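Local coordinates for protein superoxide dismutase (Candida albicans, PDB 4GUN) that probably protects the cell by converting superoxide to hydrogen peroxide and oxygen at a manganese centre, at residues A[66-69]-A[70-73]; A[121-124]-A[125-128]; A[151-154]-A[155-158]; A[182-185]-A[186-190]; A[195-198]-A[199-202]. The protein carries 2 engineered substitutions. One frame throughout, in Å; residues are numbered along the deposited sequence.

Contact 1 (A[66-69]-A[70-73]); sequences IQQN and IKFH
Helix 60-85, the second arm of the alpha-hairpin of iron/manganese superoxide dismutases, places Ile66 and Gln67 against Ile70 one turn further on. CG2 of Ile66 meets CD1 of Ile70 at 3.9 Å, methyl to methyl. The same CD1 also lies beside the Gln67 amide, 3.6 Å from OE1. Gln67 bends at its second torsion (chi2 -35°), which folds the amide back beside the Ile70 side chain. Its NE2 bonds to the backbone O of Val63. On another side of the helix the amide of Gln68 rests on the end of Lys71. NE2 and OE1 of Gln68 are each 3.4 Å from Lys71 CE, so the methylene is what the amide touches. The Gln68 NE2 is bonded to Gln130 of the third subunit. Further along, CD2 of His73 presents the ring edge to Asn69 O at 3.2 Å. That carbonyl also accepts the His73 N-H at 3.0 Å, N-H...O angle 165°. Ile70 packs on Leu51 of helix 26-56 and on Val63 of the second subunit. Gln67 OE1 is buried with no polar partner in the model. The amide donor is thus met by a backbone carbonyl, while its oxygen lies against the Ile70 methyl.

Contact 2 (A[121-124]-A[125-128]); sequences ITNS and KLAG
Thr122 and Leu126 run alongside each other on helix 115-127 in the same direction, while Asn123 crosses Leu126 at a slant. The Thr122 methyl CG2 is 3.9 Å from Leu126 CD1. CG2 stands opposite the Thr122 backbone N (chi1 -53° for OG1), leaving the hydroxyl to turn back along the helix. That OG1 is hydrogen-bonded to Leu118 O. Asn123 brings its OD1 to 3.9 Å from the same CD1, but this oxygen is bonded to Trp192 NE1. Leu126 also leans on the backbone, with CG 3.4 Å from Thr122 O. The same carbonyl takes the Leu126 N-H at 2.8 Å, with an N-H...O angle of 162°. Lys125 leaves the helix in another direction. Its chain bends at three torsions and its NZ reaches Val149 O on strand 146-153. Gly128 N makes a weak 3.4 Å bond to Ser124 O. Leu126 packs on Ala135 of strand 133-140 and on Phe188 of helix 184-191. The Thr122 hydroxyl and the Asn123 carboxamide oxygen thus have partners of their own. The leucine fills the space between helix and sheet with carbon, about 7 Å from the side chain of the manganese ligand Asp170.

Contact 3 (A[151-154]-A[155-158]); sequences TTAN and QDTI
The hydroxyl of Thr152 donates to the backbone O of Asp156 across a tight chain reversal, with OG1 only 2.6 Å from that oxygen. The hydroxyl comes from above the carbonyl plane, 57° out of it. OG1 sits between the backbone N and the carbonyl carbon of its own residue (chi1 77°), and this turns it across the reversal. Asp156 O also accepts from Asn79 ND2, so two donors hold the carbonyl. The second bond closes the type II' beta turn from Ala153 to Asp156. Asp156 N donates to Ala153 O at 3.0 Å, N-H...O angle 158°. Asn154 is the first corner residue of this turn and has a positive phi, 55°. Its backbone O is held by Trp172 NE1.

Gln155, the second corner residue, carries its amide away from the reversal. Its NE2 bonds to Tyr40 OH and its OE1 to Asn79 ND2. Its side chain is about 4 Å from that of the manganese ligand His80. Asp156 OD1 forms a long, weak ion pair with Lys71 NZ.

The packing begins where CB of Thr152 meets CB of Asp156 at 3.8 Å. Further out, Thr152 CG2 touches Ile158 CD1 at 4.1 Å, the two side chains crossing at about a right angle. Both residues pack on Phe136 of strand 133-140. The turn ends strand 146-153 and sends the chain back along it. Its two bonds fix the backbone that carries Gln155, and Tyr40 and Asn79 fix the amide. This is consistent with the outer-sphere glutamine of manganese superoxide dismutases, which bonds to the metal-bound solvent.

Contact 4 (A[182-185]-A[186-190]); sequences NVRP and DYFKA. Engineered in segment 182-185: Arg184 (natural residue Lys), Pro185 (natural residue Leu).
Packing comes first at the start of helix 184-191, where the engineered Arg184 crosses the ring of Phe188 at a slant. Arg184 CG is 3.4 Å from Phe188 CZ, and Arg184 NE is 3.3 Å from Phe188 CE2. The guanidinium plane is turned 47° from the ring, so the two do not stack flat. Arg184 CG stands opposite its backbone N (chi1 -159°), and a bend at chi3 carries the guanidinium past the ring rim. Arg184 O lies over one face of the same ring, offset toward its edge. On the outer side, Val183 CG1 touches the Asp186 carboxylate, 3.6 Å from OD2.

Hydrogen bonds close the first turn. Asp186 N reaches Val183 O at 3.1 Å. Phe188 N bonds to Arg184 O at 3.2 Å and an N-H...O angle of 169°. Lys189 N bonds to the O of Pro185, also engineered, at 3.0 Å.

Polar ends find partners beyond the helix. Arg184 NH1 bonds to Ile129 O, and Tyr187 OH to Asp170 O. Phe188 also packs on Ala171. The arginine thus uses its carbon chain on the ring and its charged end on the backbone oxygen of Ile129. Tyr187 links this helix to the backbone of a manganese ligand.

Contact 5 (A[195-198]-A[199-202]); sequences INWA and EAES
Trp197 and Ala200 form the tight side of the first turn of helix 197-205. Trp197 CE3 is 3.7 Å from Ala200 CB, and that methyl is 3.4 Å from Trp197 O. Ile195 CG2 lies over one face of the indole. Trp197 O also accepts the Glu201 N-H at 3.0 Å, with an N-H...O angle of 158°. Glu201 CG is close to this carbonyl, and its OE2 bonds to Asp99 N.

The looser side is the N-cap and the exposed Ala198 and Ser202. Asn196 has CG opposite its backbone N (chi1 -175°), which swings the amide over the helix start. Its OD1 accepts from Glu199 N at 3.4 Å and from Ala198 N at 3.2 Å, both weak. The amide plane is turned 67° from the Glu199 carboxylate, and ND2 rests 3.8 Å from Glu199 CB. Glu199 sends its OE2 to a salt bridge with Arg203. Ala198 and Ser202 are joined by the backbone bond from Ser202 N to Ala198 O at 3.2 Å.

Ala200 packs on Ile166 and Ile167 of strand 163-170, while Trp197 and Glu201 lean on Pro98. The weak ND2 bond to Lys85 O ties the cap to the last residue of helix 60-85.

Overall arrangement
From the N terminus the contacts follow in series, and none nests in or crosses another. Contact 1 lies on helix 60-85 of the alpha-hairpin; the other four lie in the C-terminal domain. Contacts 1 and 2 lie along helices, and contacts 4 and 5 cover the starts of helices 184-191 and 197-205. Contact 3 closes the turn after strand 146-153. It joins the two domains, since Lys71 and Phe72 of contact 1 meet Asp156 and Gln155. Contact 2 touches contact 3 through Lys125 and Thr151. It also meets contact 4, where Arg184 and Phe188 meet Leu126 and Ala127. Contact 5 touches none of the others, and its centre lies across the chain's centre from contact 1.

Contact 1 (A[66-69]-A[70-73])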
loop_
_atom_site.group_PDB
_atom_site.type_symbol
_atom_site.label_atom_id
_atom_site.label_comp_id
_atom_site.label_asym_id
_atom_site.label_seq_id
_atom_site.Cartn_x
_atom_site.Cartn_y
_atom_site.Cartn_z
ATOM N N ILE A 66 -9.171 7.205 -12.389
ATOM C CA ILE A 66 -9.105 6.240 -13.501
ATOM C C ILE A 66 -7.774 5.465 -13.536
ATOM O O ILE A 66 -7.763 4.302 -13.946
ATOM C CB ILE A 66 -9.449 6.915 -14.885
ATOM C CG1 ILE A 66 -10.906 7.459 -14.910
ATOM C CG2 ILE A 66 -9.262 5.944 -16.063
ATOM C CD1 ILE A 66 -11.152 8.596 -15.963
ATOM N N GLN A 67 -6.664 6.091 -13.129
ATOM C CA GLN A 67 -5.341 5.434 -13.100
ATOM C C GLN A 67 -5.352 4.062 -12.422
ATOM O O GLN A 67 -4.729 3.127 -12.936
ATOM C CB GLN A 67 -4.270 6.316 -12.429
ATOM C CG GLN A 67 -3.862 7.537 -13.212
ATOM C CD GLN A 67 -3.844 7.333 -14.706
ATOM O OE1 GLN A 67 -3.103 6.509 -15.253
ATOM N NE2 GLN A 67 -4.660 8.105 -15.399
ATOM N N GLN A 68 -6.075 3.934 -11.294
ATOM C CA GLN A 68 -6.200 2.663 -10.560
ATOM C C GLN A 68 -6.804 1.561 -11.443
ATOM O O GLN A 68 -6.338 0.430 -11.392
ATOM C CB GLN A 68 -7.018 2.839 -9.259
ATOM C CG GLN A 68 -6.982 1.637 -8.275
ATOM C CD GLN A 68 -5.625 0.987 -8.064
ATOM O OE1 GLN A 68 -4.598 1.646 -7.843
ATOM N NE2 GLN A 68 -5.602 -0.339 -8.094
ATOM N N ASN A 69 -7.797 1.911 -12.281
ATOM C CA ASN A 69 -8.460 0.957 -13.180
ATOM C C ASN A 69 -7.577 0.567 -14.338
ATOM O O ASN A 69 -7.673 -0.560 -14.825
ATOM C CB ASN A 69 -9.816 1.494 -13.641
ATOM C CG ASN A 69 -10.749 1.761 -12.492
ATOM O OD1 ASN A 69 -10.686 1.100 -11.450
ATOM N ND2 ASN A 69 -11.575 2.789 -12.629
ATOM N N ILE A 70 -6.663 1.475 -14.736
ATOM C CA ILE A 70 -5.690 1.223 -15.784
ATOM C C ILE A 70 -4.685 0.182 -15.292
ATOM O O ILE A 70 -4.478 -0.832 -15.957
ATOM C CB ILE A 70 -5.036 2.546 -16.269
ATOM C CG1 ILE A 70 -6.077 3.403 -17.050
ATOM C CG2 ILE A 70 -3.793 2.252 -17.128
ATOM C CD1 ILE A 70 -5.646 4.883 -17.235
ATOM N N LYS A 71 -4.089 0.429 -14.115
ATOM C CA LYS A 71 -3.149 -0.458 -13.422
ATOM C C LYS A 71 -3.753 -1.859 -13.257
ATOM O O LYS A 71 -3.115 -2.842 -13.622
ATOM C CB LYS A 71 -2.780 0.129 -12.037
ATOM C CG LYS A 71 -1.634 -0.603 -11.321
ATOM C CD LYS A 71 -1.393 -0.116 -9.875
ATOM C CE LYS A 71 -2.353 -0.741 -8.871
ATOM N NZ LYS A 71 -1.892 -0.632 -7.450
ATOM N N PHE A 72 -4.994 -1.927 -12.744
ATOM C CA PHE A 72 -5.694 -3.175 -12.443
ATOM C C PHE A 72 -6.042 -4.010 -13.654
ATOM O O PHE A 72 -5.671 -5.184 -13.712
ATOM C CB PHE A 72 -6.946 -2.902 -11.579
ATOM C CG PHE A 72 -7.664 -4.138 -11.092
ATOM C CD1 PHE A 72 -7.122 -4.924 -10.080
ATOM C CD2 PHE A 72 -8.899 -4.502 -11.627
ATOM C CE1 PHE A 72 -7.791 -6.058 -9.617
ATOM C CE2 PHE A 72 -9.584 -5.629 -11.148
ATOM C CZ PHE A 72 -9.030 -6.392 -10.140
ATOM N N HIS A 73 -6.780 -3.433 -14.598
ATOM C CA HIS A 73 -7.206 -4.195 -15.771
ATOM C C HIS A 73 -6.069 -4.407 -16.761
ATOM O O HIS A 73 -5.994 -5.464 -17.375
ATOM C CB HIS A 73 -8.477 -3.615 -16.400
ATOM C CG HIS A 73 -9.654 -3.543 -15.477
ATOM N ND1 HIS A 73 -10.381 -4.682 -15.125
ATOM C CD2 HIS A 73 -10.240 -2.463 -14.908
ATOM C CE1 HIS A 73 -11.354 -4.257 -14.340
ATOM N NE2 HIS A 73 -11.311 -2.928 -14.186
#

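Contact 2 (A[121-124]-A[125-128])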
loop_
_atom_site.group_PDB
_atom_site.type_symbol
_atom_site.label_atom_id
_atom_site.label_comp_id
_atom_site.label_asym_id
_atom_site.label_seq_id
_atom_site.Cartn_x
_atom_site.Cartn_y
_atom_site.Cartn_z
ATOM N N ILE A 121 11.691 -22.610 -3.568
ATOM C CA ILE A 121 11.751 -21.189 -3.211
ATOM C C ILE A 121 10.471 -20.468 -3.692
ATOM O O ILE A 121 9.857 -19.744 -2.906
ATOM C CB ILE A 121 13.067 -20.526 -3.702
ATOM C CG1 ILE A 121 14.275 -21.080 -2.926
ATOM C CG2 ILE A 121 13.002 -19.005 -3.578
ATOM C CD1 ILE A 121 15.596 -20.995 -3.672
ATOM N N THR A 122 10.047 -20.716 -4.942
ATOM C CA THR A 122 8.817 -20.130 -5.482
ATOM C C THR A 122 7.575 -20.578 -4.690
ATOM O O THR A 122 6.690 -19.763 -4.425
ATOM C CB THR A 122 8.656 -20.432 -6.984
ATOM O OG1 THR A 122 9.834 -20.032 -7.685
ATOM C CG2 THR A 122 7.445 -19.718 -7.593
ATOM N N ASN A 123 7.509 -21.872 -4.332
ATOM C CA ASN A 123 6.377 -22.398 -3.578
ATOM C C ASN A 123 6.307 -21.759 -2.193
ATOM O O ASN A 123 5.200 -21.518 -1.710
ATOM C CB ASN A 123 6.393 -23.926 -3.523
ATOM C CG ASN A 123 5.983 -24.595 -4.809
ATOM O OD1 ASN A 123 5.284 -24.029 -5.656
ATOM N ND2 ASN A 123 6.441 -25.821 -5.004
ATOM N N SER A 124 7.491 -21.426 -1.595
ATOM C CA SER A 124 7.607 -20.740 -0.302
ATOM C C SER A 124 7.092 -19.295 -0.421
ATOM O O SER A 124 6.387 -18.830 0.468
ATOM C CB SER A 124 9.041 -20.775 0.225
ATOM O OG SER A 124 9.253 -21.935 1.013
ATOM N N LYS A 125 7.426 -18.601 -1.527
ATOM C CA LYS A 125 6.932 -17.251 -1.810
ATOM C C LYS A 125 5.422 -17.261 -2.028
ATOM O O LYS A 125 4.725 -16.401 -1.493
ATOM C CB LYS A 125 7.632 -16.629 -3.028
ATOM C CG LYS A 125 8.987 -15.983 -2.728
ATOM C CD LYS A 125 8.873 -14.622 -2.025
ATOM C CE LYS A 125 9.902 -13.606 -2.465
ATOM N NZ LYS A 125 11.307 -14.104 -2.364
ATOM N N LEU A 126 4.915 -18.241 -2.806
ATOM C CA LEU A 126 3.475 -18.387 -3.084
ATOM C C LEU A 126 2.696 -18.610 -1.785
ATOM O O LEU A 126 1.672 -17.968 -1.595
ATOM C CB LEU A 126 3.213 -19.531 -4.107
ATOM C CG LEU A 126 3.529 -19.226 -5.543
ATOM C CD1 LEU A 126 3.861 -20.498 -6.322
ATOM C CD2 LEU A 126 2.406 -18.374 -6.186
ATOM N N ALA A 127 3.225 -19.458 -0.868
ATOM C CA ALA A 127 2.621 -19.760 0.443
ATOM C C ALA A 127 2.422 -18.488 1.314
ATOM O O ALA A 127 1.414 -18.363 2.008
ATOM C CB ALA A 127 3.491 -20.755 1.188
ATOM N N GLY A 128 3.382 -17.563 1.248
ATOM C CA GLY A 128 3.367 -16.319 2.009
ATOM C C GLY A 128 2.531 -15.188 1.441
ATOM O O GLY A 128 2.437 -14.144 2.078
#

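Contact 3 (A[151-154]-A[155-158])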
loop_
_atom_site.group_PDB
_atom_site.type_symbol
_atom_site.label_atom_id
_atom_site.label_comp_id
_atom_site.label_asym_id
_atom_site.label_seq_id
_atom_site.Cartn_x
_atom_site.Cartn_y
_atom_site.Cartn_z
ATOM N N THR A 151 6.873 -11.417 -5.515
ATOM C CA THR A 151 5.413 -11.520 -5.473
ATOM C C THR A 151 4.806 -10.147 -5.720
ATOM O O THR A 151 5.426 -9.131 -5.405
ATOM C CB THR A 151 4.882 -12.094 -4.149
ATOM O OG1 THR A 151 5.239 -11.207 -3.095
ATOM C CG2 THR A 151 5.332 -13.523 -3.891
ATOM N N THR A 152 3.590 -10.119 -6.266
ATOM C CA THR A 152 2.857 -8.879 -6.464
ATOM C C THR A 152 1.482 -9.092 -5.861
ATOM O O THR A 152 1.037 -10.240 -5.760
ATOM C CB THR A 152 2.811 -8.442 -7.938
ATOM O OG1 THR A 152 1.858 -9.224 -8.658
ATOM C CG2 THR A 152 4.194 -8.428 -8.624
ATOM N N ALA A 153 0.809 -7.999 -5.440
ATOM C CA ALA A 153 -0.530 -8.113 -4.866
ATOM C C ALA A 153 -1.516 -7.841 -5.973
ATOM O O ALA A 153 -1.209 -7.045 -6.862
ATOM C CB ALA A 153 -0.701 -7.099 -3.738
ATOM N N ASN A 154 -2.706 -8.488 -5.929
ATOM C CA ASN A 154 -3.794 -8.240 -6.871
ATOM C C ASN A 154 -3.379 -8.406 -8.326
ATOM O O ASN A 154 -2.931 -9.494 -8.696
ATOM C CB ASN A 154 -4.458 -6.857 -6.587
ATOM C CG ASN A 154 -5.049 -6.764 -5.201
ATOM O OD1 ASN A 154 -5.409 -7.769 -4.603
ATOM N ND2 ASN A 154 -5.168 -5.559 -4.654
ATOM N N GLN A 155 -3.519 -7.346 -9.156
ATOM C CA GLN A 155 -3.099 -7.404 -10.557
ATOM C C GLN A 155 -1.841 -6.596 -10.838
ATOM O O GLN A 155 -1.555 -6.281 -11.986
ATOM C CB GLN A 155 -4.227 -7.138 -11.569
ATOM C CG GLN A 155 -5.356 -8.198 -11.599
ATOM C CD GLN A 155 -4.911 -9.638 -11.818
ATOM O OE1 GLN A 155 -3.811 -9.938 -12.301
ATOM N NE2 GLN A 155 -5.776 -10.565 -11.479
ATOM N N ASP A 156 -1.055 -6.308 -9.787
ATOM C CA ASP A 156 0.235 -5.634 -9.958
ATOM C C ASP A 156 1.150 -6.607 -10.760
ATOM O O ASP A 156 0.980 -7.832 -10.690
ATOM C CB ASP A 156 0.829 -5.228 -8.591
ATOM C CG ASP A 156 -0.011 -4.207 -7.821
ATOM O OD1 ASP A 156 -0.971 -3.658 -8.407
ATOM O OD2 ASP A 156 0.292 -3.957 -6.635
ATOM N N THR A 157 2.025 -6.062 -11.603
ATOM C CA THR A 157 2.853 -6.881 -12.500
ATOM C C THR A 157 4.334 -6.526 -12.453
ATOM O O THR A 157 4.728 -5.629 -11.716
ATOM C CB THR A 157 2.268 -6.812 -13.934
ATOM O OG1 THR A 157 2.812 -7.875 -14.725
ATOM C CG2 THR A 157 2.482 -5.450 -14.614
ATOM N N ILE A 158 5.138 -7.191 -13.293
ATOM C CA ILE A 158 6.560 -6.882 -13.462
ATOM C C ILE A 158 6.602 -5.787 -14.530
ATOM O O ILE A 158 6.503 -6.071 -15.721
ATOM C CB ILE A 158 7.383 -8.160 -13.801
ATOM C CG1 ILE A 158 7.174 -9.267 -12.715
ATOM C CG2 ILE A 158 8.878 -7.846 -13.996
ATOM C CD1 ILE A 158 7.295 -8.827 -11.234
#

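Contact 4 (A[182-185]-A[186-190])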
loop_
_atom_site.group_PDB
_atom_site.type_symbol
_atom_site.label_atom_id
_atom_site.label_comp_id
_atom_site.label_asym_id
_atom_site.label_seq_id
_atom_site.Cartn_x
_atom_site.Cartn_y
_atom_site.Cartn_z
ATOM N N ASN A 182 -9.897 -24.576 0.077
ATOM C CA ASN A 182 -8.940 -23.818 0.909
ATOM C C ASN A 182 -7.493 -24.336 0.789
ATOM O O ASN A 182 -6.564 -23.651 1.247
ATOM C CB ASN A 182 -9.347 -23.953 2.397
ATOM C CG ASN A 182 -9.376 -25.386 2.847
ATOM O OD1 ASN A 182 -10.173 -26.201 2.364
ATOM N ND2 ASN A 182 -8.508 -25.730 3.777
ATOM N N VAL A 183 -7.313 -25.586 0.280
ATOM C CA VAL A 183 -6.007 -26.250 0.215
ATOM C C VAL A 183 -5.071 -25.687 -0.880
ATOM O O VAL A 183 -4.630 -26.405 -1.781
ATOM C CB VAL A 183 -6.017 -27.817 0.360
ATOM C CG1 VAL A 183 -4.752 -28.301 1.060
ATOM C CG2 VAL A 183 -7.255 -28.323 1.122
ATOM N N ARG A 184 -4.761 -24.368 -0.757
ATOM C CA ARG A 184 -3.868 -23.597 -1.637
ATOM C C ARG A 184 -2.487 -24.278 -1.861
ATOM O O ARG A 184 -2.036 -24.276 -3.007
ATOM C CB ARG A 184 -3.669 -22.170 -1.108
ATOM C CG ARG A 184 -3.207 -21.208 -2.216
ATOM C CD ARG A 184 -3.207 -19.751 -1.785
ATOM N NE ARG A 184 -2.137 -19.496 -0.826
ATOM C CZ ARG A 184 -1.740 -18.293 -0.442
ATOM N NH1 ARG A 184 -2.346 -17.210 -0.905
ATOM N NH2 ARG A 184 -0.751 -18.164 0.431
ATOM N N PRO A 185 -1.803 -24.862 -0.830
ATOM C CA PRO A 185 -0.496 -25.507 -1.092
ATOM C C PRO A 185 -0.558 -26.664 -2.098
ATOM O O PRO A 185 0.434 -26.937 -2.767
ATOM C CB PRO A 185 -0.067 -26.018 0.298
ATOM C CG PRO A 185 -0.825 -25.173 1.271
ATOM C CD PRO A 185 -2.153 -24.972 0.606
ATOM N N ASP A 186 -1.710 -27.366 -2.198
ATOM C CA ASP A 186 -1.829 -28.510 -3.124
ATOM C C ASP A 186 -1.806 -28.038 -4.574
ATOM O O ASP A 186 -1.180 -28.652 -5.422
ATOM C CB ASP A 186 -3.092 -29.330 -2.813
ATOM C CG ASP A 186 -3.000 -30.160 -1.539
ATOM O OD1 ASP A 186 -1.963 -30.080 -0.846
ATOM O OD2 ASP A 186 -3.942 -30.910 -1.257
ATOM N N TYR A 187 -2.416 -26.901 -4.830
ATOM C CA TYR A 187 -2.424 -26.279 -6.143
ATOM C C TYR A 187 -1.003 -25.828 -6.489
ATOM O O TYR A 187 -0.532 -26.131 -7.586
ATOM C CB TYR A 187 -3.401 -25.109 -6.138
ATOM C CG TYR A 187 -3.197 -24.105 -7.249
ATOM C CD1 TYR A 187 -3.470 -24.436 -8.572
ATOM C CD2 TYR A 187 -2.842 -22.792 -6.966
ATOM C CE1 TYR A 187 -3.361 -23.491 -9.593
ATOM C CE2 TYR A 187 -2.746 -21.834 -7.977
ATOM C CZ TYR A 187 -3.005 -22.190 -9.289
ATOM O OH TYR A 187 -2.887 -21.258 -10.290
ATOM N N PHE A 188 -0.311 -25.141 -5.551
ATOM C CA PHE A 188 1.076 -24.707 -5.770
ATOM C C PHE A 188 1.997 -25.888 -6.153
ATOM O O PHE A 188 2.705 -25.808 -7.162
ATOM C CB PHE A 188 1.620 -23.907 -4.575
ATOM C CG PHE A 188 0.901 -22.598 -4.350
ATOM C CD1 PHE A 188 0.336 -21.896 -5.419
ATOM C CD2 PHE A 188 0.787 -22.063 -3.078
ATOM C CE1 PHE A 188 -0.349 -20.701 -5.209
ATOM C CE2 PHE A 188 0.129 -20.854 -2.873
ATOM C CZ PHE A 188 -0.442 -20.183 -3.943
ATOM N N LYS A 189 1.898 -26.994 -5.414
ATOM C CA LYS A 189 2.636 -28.227 -5.681
ATOM C C LYS A 189 2.274 -28.776 -7.087
ATOM O O LYS A 189 3.157 -28.984 -7.918
ATOM C CB LYS A 189 2.334 -29.259 -4.565
ATOM C CG LYS A 189 3.288 -30.452 -4.530
ATOM C CD LYS A 189 3.066 -31.349 -3.299
ATOM C CE LYS A 189 3.887 -30.958 -2.083
ATOM N NZ LYS A 189 5.331 -31.311 -2.223
ATOM N N ALA A 190 0.973 -28.920 -7.366
ATOM C CA ALA A 190 0.438 -29.459 -8.613
ATOM C C ALA A 190 0.728 -28.706 -9.916
ATOM O O ALA A 190 0.887 -29.360 -10.946
ATOM C CB ALA A 190 -1.052 -29.691 -8.470
#

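Contact 5 (A[195-198]-A[199-202])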
loop_
_atom_site.group_PDB
_atom_site.type_symbol
_atom_site.label_atom_id
_atom_site.label_comp_id
_atom_site.label_asym_id
_atom_site.label_seq_id
_atom_site.Cartn_x
_atom_site.Cartn_y
_atom_site.Cartn_z
ATOM N N ILE A 195 3.807 -26.540 -16.075
ATOM C CA ILE A 195 4.555 -25.322 -16.363
ATOM C C ILE A 195 5.353 -25.486 -17.657
ATOM O O ILE A 195 6.051 -26.482 -17.838
ATOM C CB ILE A 195 5.379 -24.830 -15.142
ATOM C CG1 ILE A 195 4.456 -24.213 -14.044
ATOM C CG2 ILE A 195 6.521 -23.874 -15.539
ATOM C CD1 ILE A 195 3.550 -22.989 -14.463
ATOM N N ASN A 196 5.201 -24.528 -18.569
ATOM C CA ASN A 196 5.893 -24.535 -19.855
ATOM C C ASN A 196 7.260 -23.831 -19.730
ATOM O O ASN A 196 7.358 -22.614 -19.897
ATOM C CB ASN A 196 5.025 -23.871 -20.908
ATOM C CG ASN A 196 5.584 -23.921 -22.310
ATOM O OD1 ASN A 196 6.667 -24.442 -22.578
ATOM N ND2 ASN A 196 4.869 -23.343 -23.232
ATOM N N TRP A 197 8.309 -24.614 -19.420
ATOM C CA TRP A 197 9.673 -24.116 -19.287
ATOM C C TRP A 197 10.316 -23.712 -20.622
ATOM O O TRP A 197 11.293 -22.967 -20.598
ATOM C CB TRP A 197 10.556 -25.099 -18.511
ATOM C CG TRP A 197 10.274 -25.154 -17.038
ATOM C CD1 TRP A 197 9.649 -26.160 -16.359
ATOM C CD2 TRP A 197 10.655 -24.181 -16.053
ATOM N NE1 TRP A 197 9.621 -25.879 -15.011
ATOM C CE2 TRP A 197 10.242 -24.674 -14.794
ATOM C CE3 TRP A 197 11.346 -22.956 -16.106
ATOM C CZ2 TRP A 197 10.442 -23.955 -13.602
ATOM C CZ3 TRP A 197 11.530 -22.243 -14.928
ATOM C CH2 TRP A 197 11.122 -22.765 -13.688
ATOM N N ALA A 198 9.800 -24.193 -21.776
ATOM C CA ALA A 198 10.332 -23.795 -23.086
ATOM C C ALA A 198 9.990 -22.314 -23.330
ATOM O O ALA A 198 10.798 -21.583 -23.914
ATOM C CB ALA A 198 9.754 -24.665 -24.192
ATOM N N GLU A 199 8.806 -21.868 -22.838
ATOM C CA GLU A 199 8.397 -20.465 -22.913
ATOM C C GLU A 199 9.312 -19.634 -22.018
ATOM O O GLU A 199 9.752 -18.572 -22.436
ATOM C CB GLU A 199 6.905 -20.257 -22.539
ATOM C CG GLU A 199 6.430 -18.797 -22.562
ATOM C CD GLU A 199 6.585 -18.018 -23.862
ATOM O OE1 GLU A 199 6.574 -18.654 -24.938
ATOM O OE2 GLU A 199 6.705 -16.773 -23.810
ATOM N N ALA A 200 9.621 -20.144 -20.808
ATOM C CA ALA A 200 10.501 -19.496 -19.846
ATOM C C ALA A 200 11.901 -19.249 -20.465
ATOM O O ALA A 200 12.453 -18.145 -20.346
ATOM C CB ALA A 200 10.593 -20.358 -18.597
ATOM N N GLU A 201 12.454 -20.274 -21.159
ATOM C CA GLU A 201 13.743 -20.199 -21.855
ATOM C C GLU A 201 13.724 -19.081 -22.920
ATOM O O GLU A 201 14.652 -18.272 -22.988
ATOM C CB GLU A 201 14.039 -21.530 -22.567
ATOM C CG GLU A 201 14.398 -22.693 -21.671
ATOM C CD GLU A 201 14.664 -23.979 -22.430
ATOM O OE1 GLU A 201 14.920 -23.922 -23.652
ATOM O OE2 GLU A 201 14.586 -25.054 -21.800
ATOM N N SER A 202 12.672 -19.045 -23.749
ATOM C CA SER A 202 12.517 -18.032 -24.797
ATOM C C SER A 202 12.451 -16.619 -24.184
ATOM O O SER A 202 13.087 -15.701 -24.710
ATOM C CB SER A 202 11.265 -18.315 -25.625
ATOM O OG SER A 202 11.124 -17.364 -26.665
#